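Local coordinates for penicillin binding protein 2X (PDB 5U47) that probably cross-links the peptides of adjacent glycan strands in peptidoglycan as a transpeptidase of the cell-division machinery, and is probably inactivated by beta-lactams that acylate its active-site serine, at residues Ser179-Ser182 with Leu183-Thr187; Glu490-Pro493 with Ile494-Gly498; Asn635-Ala638 with Asn639-Ile642. The protein carries 1 engineered substitution. All coordinates share one frame; numbering follows the deposited sequence.

Contact 1 (Ser179-Ser182 with Leu183-Thr187)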
loop_
_atom_site.group_PDB
_atom_site.type_symbol
_atom_site.label_atom_id
_atom_site.label_comp_id
_atom_site.label_asym_id
_atom_site.label_seq_id
_atom_site.Cartn_x
_atom_site.Cartn_y
_atom_site.Cartn_z
ATOM N N SER A 179 7.803 -4.775 -3.951
ATOM C CA SER A 179 8.159 -4.296 -2.604
ATOM C C SER A 179 8.581 -5.389 -1.607
ATOM O O SER A 179 9.547 -5.214 -0.873
ATOM C CB SER A 179 7.037 -3.424 -2.030
ATOM O OG SER A 179 6.823 -2.289 -2.857
ATOM N N LEU A 180 7.864 -6.509 -1.603
ATOM C CA LEU A 180 8.140 -7.615 -0.668
ATOM C C LEU A 180 8.879 -8.766 -1.346
ATOM O O LEU A 180 8.839 -9.919 -0.892
ATOM C CB LEU A 180 6.840 -8.140 -0.072
ATOM C CG LEU A 180 5.943 -7.111 0.616
ATOM C CD1 LEU A 180 4.880 -7.839 1.421
ATOM C CD2 LEU A 180 6.700 -6.170 1.518
ATOM N N ASN A 181 9.571 -8.449 -2.424
ATOM C CA ASN A 181 10.243 -9.471 -3.199
ATOM C C ASN A 181 11.221 -10.302 -2.364
ATOM O O ASN A 181 11.334 -11.496 -2.590
ATOM C CB ASN A 181 10.984 -8.842 -4.371
ATOM C CG ASN A 181 11.197 -9.807 -5.495
ATOM O OD1 ASN A 181 10.248 -10.215 -6.150
ATOM N ND2 ASN A 181 12.465 -10.168 -5.747
ATOM N N SER A 182 11.897 -9.687 -1.396
ATOM C CA SER A 182 12.863 -10.422 -0.574
ATOM C C SER A 182 12.174 -11.493 0.244
ATOM O O SER A 182 12.660 -12.613 0.313
ATOM C CB SER A 182 13.661 -9.496 0.338
ATOM O OG SER A 182 14.440 -8.609 -0.431
ATOM N N LEU A 183 11.037 -11.159 0.850
ATOM C CA LEU A 183 10.278 -12.139 1.628
ATOM C C LEU A 183 9.601 -13.198 0.749
ATOM O O LEU A 183 9.623 -14.396 1.060
ATOM C CB LEU A 183 9.215 -11.430 2.481
ATOM C CG LEU A 183 9.755 -10.510 3.582
ATOM C CD1 LEU A 183 8.667 -9.600 4.133
ATOM C CD2 LEU A 183 10.351 -11.358 4.678
ATOM N N LEU A 184 9.018 -12.761 -0.362
ATOM C CA LEU A 184 8.270 -13.656 -1.236
ATOM C C LEU A 184 9.138 -14.681 -1.956
ATOM O O LEU A 184 8.666 -15.764 -2.257
ATOM C CB LEU A 184 7.485 -12.853 -2.265
ATOM C CG LEU A 184 6.286 -12.099 -1.699
ATOM C CD1 LEU A 184 5.774 -11.081 -2.708
ATOM C CD2 LEU A 184 5.181 -13.061 -1.304
ATOM N N THR A 185 10.388 -14.309 -2.221
ATOM C CA THR A 185 11.315 -15.124 -2.963
ATOM C C THR A 185 11.999 -16.085 -2.029
ATOM O O THR A 185 12.567 -15.690 -1.009
ATOM C CB THR A 185 12.384 -14.254 -3.654
ATOM O OG1 THR A 185 11.733 -13.308 -4.503
ATOM C CG2 THR A 185 13.344 -15.108 -4.492
ATOM N N GLY A 186 11.948 -17.354 -2.370
ATOM C CA GLY A 186 12.584 -18.342 -1.523
ATOM C C GLY A 186 14.083 -18.379 -1.777
ATOM O O GLY A 186 14.636 -17.515 -2.456
ATOM N N THR A 187 14.739 -19.378 -1.219
ATOM C CA THR A 187 16.152 -19.571 -1.447
ATOM C C THR A 187 16.222 -20.555 -2.587
ATOM O O THR A 187 15.669 -21.660 -2.520
ATOM C CB THR A 187 16.854 -20.103 -0.187
ATOM O OG1 THR A 187 16.636 -19.165 0.877
ATOM C CG2 THR A 187 18.370 -20.295 -0.417
HETATM O O HOH W 1 12.410 -13.075 -7.079
#
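Thr185 folds back on Asn181 at the end of a single helical turn, and the carbonyl oxygen of Asn181 takes two bonds from that one residue. The hydroxyl OG1 of Thr185 gives its proton to Asn181 O at 2.7 Å, and the backbone N of Thr185 reaches the same Asn181 O at 3.0 Å with a bent N-H angle of 141°. The two donors come from opposite faces of the carbonyl plane, each tilted by nearly the same amount, so the oxygen is gripped from both sides. With OG1 beside its own backbone N (chi1 -57°), the threonine hydroxyl swings back over the turn while the methyl CG2 is turned the other way. A water bridges the two side chains: it donates to Thr185 OG1 at 2.7 Å and accepts from Asn181 ND2 at 3.2 Å. The Asn181 side chain crosses that of Thr185 at a slant; ND2 and OG1 are poorly angled for a direct bond, and the water spans them. The other end of the amide is fixed elsewhere, OD1 accepting from Gly172 N and Arg32 NH2.

One residue earlier in the turn, Leu184 N bonds Leu180 O at 2.9 Å, almost straight at 167°. The same pair also touches through Leu184 CD1 and Leu180 CB at 4.1 Å, and both leucines, joined by Leu183, pack on Ile218 of strand 217-220. Leu180, at the N-cap position, breaks the path from helix 175-179, and Thr185 is where helical geometry stops. What results is a one-turn helix, 181-184, whose C-terminal end is closed by a threonine hydroxyl bonded back to the carbonyl four residues earlier, within the dimerisation domain.

Contact 2 (Glu490-Pro493 with Ile494-Gly498)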
loop_
_atom_site.group_PDB
_atom_site.type_symbol
_atom_site.label_atom_id
_atom_site.label_comp_id
_atom_site.label_asym_id
_atom_site.label_seq_id
_atom_site.Cartn_x
_atom_site.Cartn_y
_atom_site.Cartn_z
ATOM N N GLU A 490 -32.965 16.035 -1.918
ATOM C CA GLU A 490 -33.580 14.934 -1.149
ATOM C C GLU A 490 -33.858 15.292 0.308
ATOM O O GLU A 490 -34.507 14.521 1.020
ATOM C CB GLU A 490 -32.720 13.658 -1.209
ATOM C CG GLU A 490 -32.584 13.059 -2.604
ATOM C CD GLU A 490 -33.919 12.638 -3.216
ATOM O OE1 GLU A 490 -34.899 12.389 -2.470
ATOM O OE2 GLU A 490 -33.996 12.554 -4.461
ATOM N N GLY A 491 -33.392 16.458 0.747
ATOM C CA GLY A 491 -33.582 16.873 2.127
ATOM C C GLY A 491 -32.826 15.985 3.097
ATOM O O GLY A 491 -33.325 15.676 4.173
ATOM N N SER A 492 -31.618 15.572 2.724
ATOM C CA SER A 492 -30.820 14.694 3.592
ATOM C C SER A 492 -29.345 14.723 3.216
ATOM O O SER A 492 -28.991 15.242 2.163
ATOM C CB SER A 492 -31.344 13.252 3.513
ATOM O OG SER A 492 -31.227 12.752 2.195
ATOM N N PRO A 493 -28.471 14.183 4.089
ATOM C CA PRO A 493 -27.052 14.148 3.725
ATOM C C PRO A 493 -26.764 13.266 2.510
ATOM O O PRO A 493 -27.445 12.252 2.294
ATOM C CB PRO A 493 -26.380 13.539 4.958
ATOM C CG PRO A 493 -27.325 13.816 6.078
ATOM C CD PRO A 493 -28.689 13.727 5.471
ATOM N N ILE A 494 -25.771 13.661 1.725
ATOM C CA ILE A 494 -25.331 12.852 0.592
ATOM C C ILE A 494 -24.785 11.525 1.107
ATOM O O ILE A 494 -25.154 10.456 0.604
ATOM C CB ILE A 494 -24.238 13.568 -0.223
ATOM C CG1 ILE A 494 -24.845 14.782 -0.938
ATOM C CG2 ILE A 494 -23.591 12.613 -1.228
ATOM C CD1 ILE A 494 -23.824 15.641 -1.669
ATOM N N ILE A 495 -23.906 11.603 2.101
ATOM C CA ILE A 495 -23.286 10.406 2.659
ATOM C C ILE A 495 -24.075 9.885 3.860
ATOM O O ILE A 495 -24.214 10.559 4.875
ATOM C CB ILE A 495 -21.799 10.634 2.976
ATOM C CG1 ILE A 495 -21.063 10.916 1.655
ATOM C CG2 ILE A 495 -21.199 9.388 3.634
ATOM C CD1 ILE A 495 -19.592 11.228 1.791
ATOM N N GLN A 496 -24.596 8.670 3.702
ATOM C CA GLN A 496 -25.371 8.013 4.727
ATOM C C GLN A 496 -24.869 6.586 4.902
ATOM O O GLN A 496 -24.495 5.937 3.925
ATOM C CB GLN A 496 -26.860 8.005 4.340
ATOM C CG GLN A 496 -27.486 9.390 4.242
ATOM C CD GLN A 496 -28.954 9.359 3.874
ATOM O OE1 GLN A 496 -29.665 8.406 4.193
ATOM N NE2 GLN A 496 -29.424 10.411 3.226
ATOM N N VAL A 497 -24.830 6.126 6.152
ATOM C CA VAL A 497 -24.424 4.759 6.493
ATOM C C VAL A 497 -25.428 4.274 7.544
ATOM O O VAL A 497 -25.316 4.604 8.732
ATOM C CB VAL A 497 -22.975 4.717 7.014
ATOM C CG1 VAL A 497 -22.548 3.280 7.267
ATOM C CG2 VAL A 497 -22.027 5.367 6.012
ATOM N N GLY A 498 -26.445 3.533 7.092
ATOM C CA GLY A 498 -27.532 3.116 7.987
ATOM C C GLY A 498 -28.116 4.374 8.629
ATOM O O GLY A 498 -28.392 5.353 7.934
#
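Ile494 follows directly on Pro493, and its side chain heads away from the first segment, leaving only CB close to the bend, 3.7 Å from Pro493 C. The chain turns here: Ile494 has helical backbone angles, whereas Pro493 before it and Ile495 after it are extended. Ile495 also directs its side chain away, but its carbonyl stays close to the proline, with Ile495 O 3.7 Å from Pro493 CB.

Gln496 then reverses the trend and reaches back over the bend. Its CG lies beside the backbone N (chi1 -64°) and the chain runs straight on from there, which carries the amide to the proline carbonyl. NE2 of Gln496 donates to Pro493 O at 2.9 Å, with an N-H angle of 166°. The flat groups suit each other: the donor lies in the carbonyl plane of Pro493, and the acceptor is only 9° out of the amide plane of Gln496. This bond helps to fix the amide's rotation and closes a ring of side chain and backbone across the turn. On the way, the aliphatic CG of Gln496 passes 3.5 Å from Pro493 O, and the glutamine side chain crosses the proline ring at about a right angle. Ser492 lies beside the same amide nitrogen, its OG 3.1 Å from Gln496 NE2.

Upstream, Gly491 and Ser492 face Asn487 in a G1 beta bulge of the small hairpin formed by strands 486-487 and 492-493. Downstream, Ile495 and Val497 pack between helix 558-572, through Val562 and Leu566 among others, and strand 526-534, through Val530 and Val534, while Ile494 O accepts from Asn563 and Gly498 N donates to Glu567 of the same helix.

Contact 3 (Asn635-Ala638 with Asn639-Ile642)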
loop_
_atom_site.group_PDB
_atom_site.type_symbol
_atom_site.label_atom_id
_atom_site.label_comp_id
_atom_site.label_asym_id
_atom_site.label_seq_id
_atom_site.Cartn_x
_atom_site.Cartn_y
_atom_site.Cartn_z
ATOM N N ASN A 635 17.702 -10.177 18.259
ATOM C CA ASN A 635 16.403 -10.565 17.730
ATOM C C ASN A 635 15.411 -9.460 18.002
ATOM O O ASN A 635 15.396 -8.909 19.104
ATOM C CB ASN A 635 15.885 -11.855 18.346
ATOM C CG ASN A 635 14.599 -12.301 17.682
ATOM O OD1 ASN A 635 14.612 -12.687 16.518
ATOM N ND2 ASN A 635 13.483 -12.222 18.407
ATOM N N ILE A 636 14.618 -9.112 16.984
ATOM C CA ILE A 636 13.604 -8.082 17.093
ATOM C C ILE A 636 12.239 -8.766 16.913
ATOM O O ILE A 636 11.962 -9.355 15.860
ATOM C CB ILE A 636 13.778 -6.995 16.027
ATOM C CG1 ILE A 636 15.175 -6.406 16.078
ATOM C CG2 ILE A 636 12.786 -5.860 16.241
ATOM C CD1 ILE A 636 15.405 -5.402 14.972
ATOM N N LYS A 637 11.407 -8.704 17.949
ATOM C CA LYS A 637 10.093 -9.330 17.910
ATOM C C LYS A 637 9.180 -8.568 16.972
ATOM O O LYS A 637 9.432 -7.411 16.653
ATOM C CB LYS A 637 9.476 -9.364 19.310
ATOM C CG LYS A 637 10.274 -10.222 20.293
ATOM C CD LYS A 637 9.686 -10.239 21.688
ATOM C CE LYS A 637 10.512 -11.173 22.561
ATOM N NZ LYS A 637 10.010 -11.265 23.963
ATOM N N ALA A 638 8.120 -9.227 16.533
ATOM C CA ALA A 638 7.124 -8.549 15.728
ATOM C C ALA A 638 6.581 -7.370 16.551
ATOM O O ALA A 638 6.316 -7.499 17.750
ATOM C CB ALA A 638 5.998 -9.497 15.347
ATOM N N ASN A 639 6.449 -6.232 15.893
ATOM C CA ASN A 639 5.914 -4.997 16.475
ATOM C C ASN A 639 6.823 -4.314 17.477
ATOM O O ASN A 639 6.410 -3.348 18.096
ATOM C CB ASN A 639 4.532 -5.262 17.081
ATOM C CG ASN A 639 3.638 -5.975 16.101
ATOM O OD1 ASN A 639 3.460 -5.494 14.979
ATOM N ND2 ASN A 639 3.119 -7.154 16.482
ATOM N N GLU A 640 8.055 -4.794 17.631
ATOM C CA GLU A 640 8.959 -4.161 18.549
ATOM C C GLU A 640 9.359 -2.767 17.996
ATOM O O GLU A 640 9.620 -2.599 16.820
ATOM C CB GLU A 640 10.180 -5.046 18.795
ATOM C CG GLU A 640 11.210 -4.433 19.726
ATOM C CD GLU A 640 12.295 -5.414 20.134
ATOM O OE1 GLU A 640 12.100 -6.641 19.966
ATOM O OE2 GLU A 640 13.332 -4.951 20.633
ATOM N N GLN A 641 9.366 -1.785 18.887
ATOM C CA GLN A 641 9.694 -0.421 18.546
ATOM C C GLN A 641 11.183 -0.199 18.761
ATOM O O GLN A 641 11.697 -0.464 19.839
ATOM C CB GLN A 641 8.906 0.510 19.448
ATOM C CG GLN A 641 9.013 1.991 19.127
ATOM C CD GLN A 641 8.357 2.809 20.224
ATOM O OE1 GLN A 641 8.951 3.026 21.282
ATOM N NE2 GLN A 641 7.107 3.227 19.993
ATOM N N ILE A 642 11.868 0.308 17.744
ATOM C CA ILE A 642 13.295 0.570 17.847
ATOM C C ILE A 642 13.604 1.981 17.366
ATOM O O ILE A 642 12.814 2.577 16.616
ATOM C CB ILE A 642 14.136 -0.460 17.050
ATOM C CG1 ILE A 642 13.953 -0.285 15.540
ATOM C CG2 ILE A 642 13.812 -1.883 17.517
ATOM C CD1 ILE A 642 14.999 -1.007 14.724
HETATM O O HOH W 2 15.278 -6.646 20.705
#
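Glu640 lays its aliphatic part across the side chain of Ile636, the two meeting at about a right angle with Glu640 CB 3.7 Å from Ile636 CG2. The glutamate leaves the backbone with CG anti to N (chi1 178°) and stays extended, which carries its carboxylate past the isoleucine to the main chain beyond. There OE1 of Glu640 accepts from Lys637 N at 3.0 Å, with an N-H angle of 158°. The donor meets the oxygen on its anti side and stands 29° out of the carboxylate plane. The lysine side chain crosses the glutamate obliquely, CB of Lys637 lying 3.8 Å from Glu640 OE1, but its extended chain then leads away, leaving NZ too distant for a salt bridge.

The same two residues are joined in the other direction by backbone: Glu640 N donates to Lys637 O at 3.1 Å, closing a type II beta turn. Asn639, in the third position, has the positive phi this turn calls for. Its amide is held by the end of strand 448-451 and the residues after it, OD1 accepting from Lys453 N and ND2 donating to Thr451 O. Further along, Ile642 brings CG2 within 4.3 Å of Ile636 CG2, an apolar touch at the start of strand 641-646 in the first PASTA domain, where Glu640 and Ile642 bond to His615 through their backbones.

A water lies within hydrogen-bonding distance of both Asn635 O and Glu640 OE2, so both carboxylate oxygens have polar neighbours. Glu640 thus clasps the turn: its carboxylate takes up the N-H of Lys637 while its methylenes pack on Ile636. The lysine, whose side chain also lies against Glu589, probably adds a mild long-range attraction without direct pairing.

The three contacts follow one another along the chain in three different domains: the dimerisation domain, the transpeptidase domain and the first PASTA domain. Contacts 1 and 3 are the closer neighbours, their centres 20 Å apart and their nearest atoms about 11 Å, with Leu183 of contact 1 touching Asn612 just ahead of strand 615-619, beside which contact 3 runs. Contact 2 stands apart, its centre 46 Å from contact 1, on the opposite side of the chain's centre, and 44 Å from contact 3. It leads into strand 503-510, which carries Lys505 of a probable KSG active-site motif, of the K(T/S)G type, alongside the likely nucleophile Ser295.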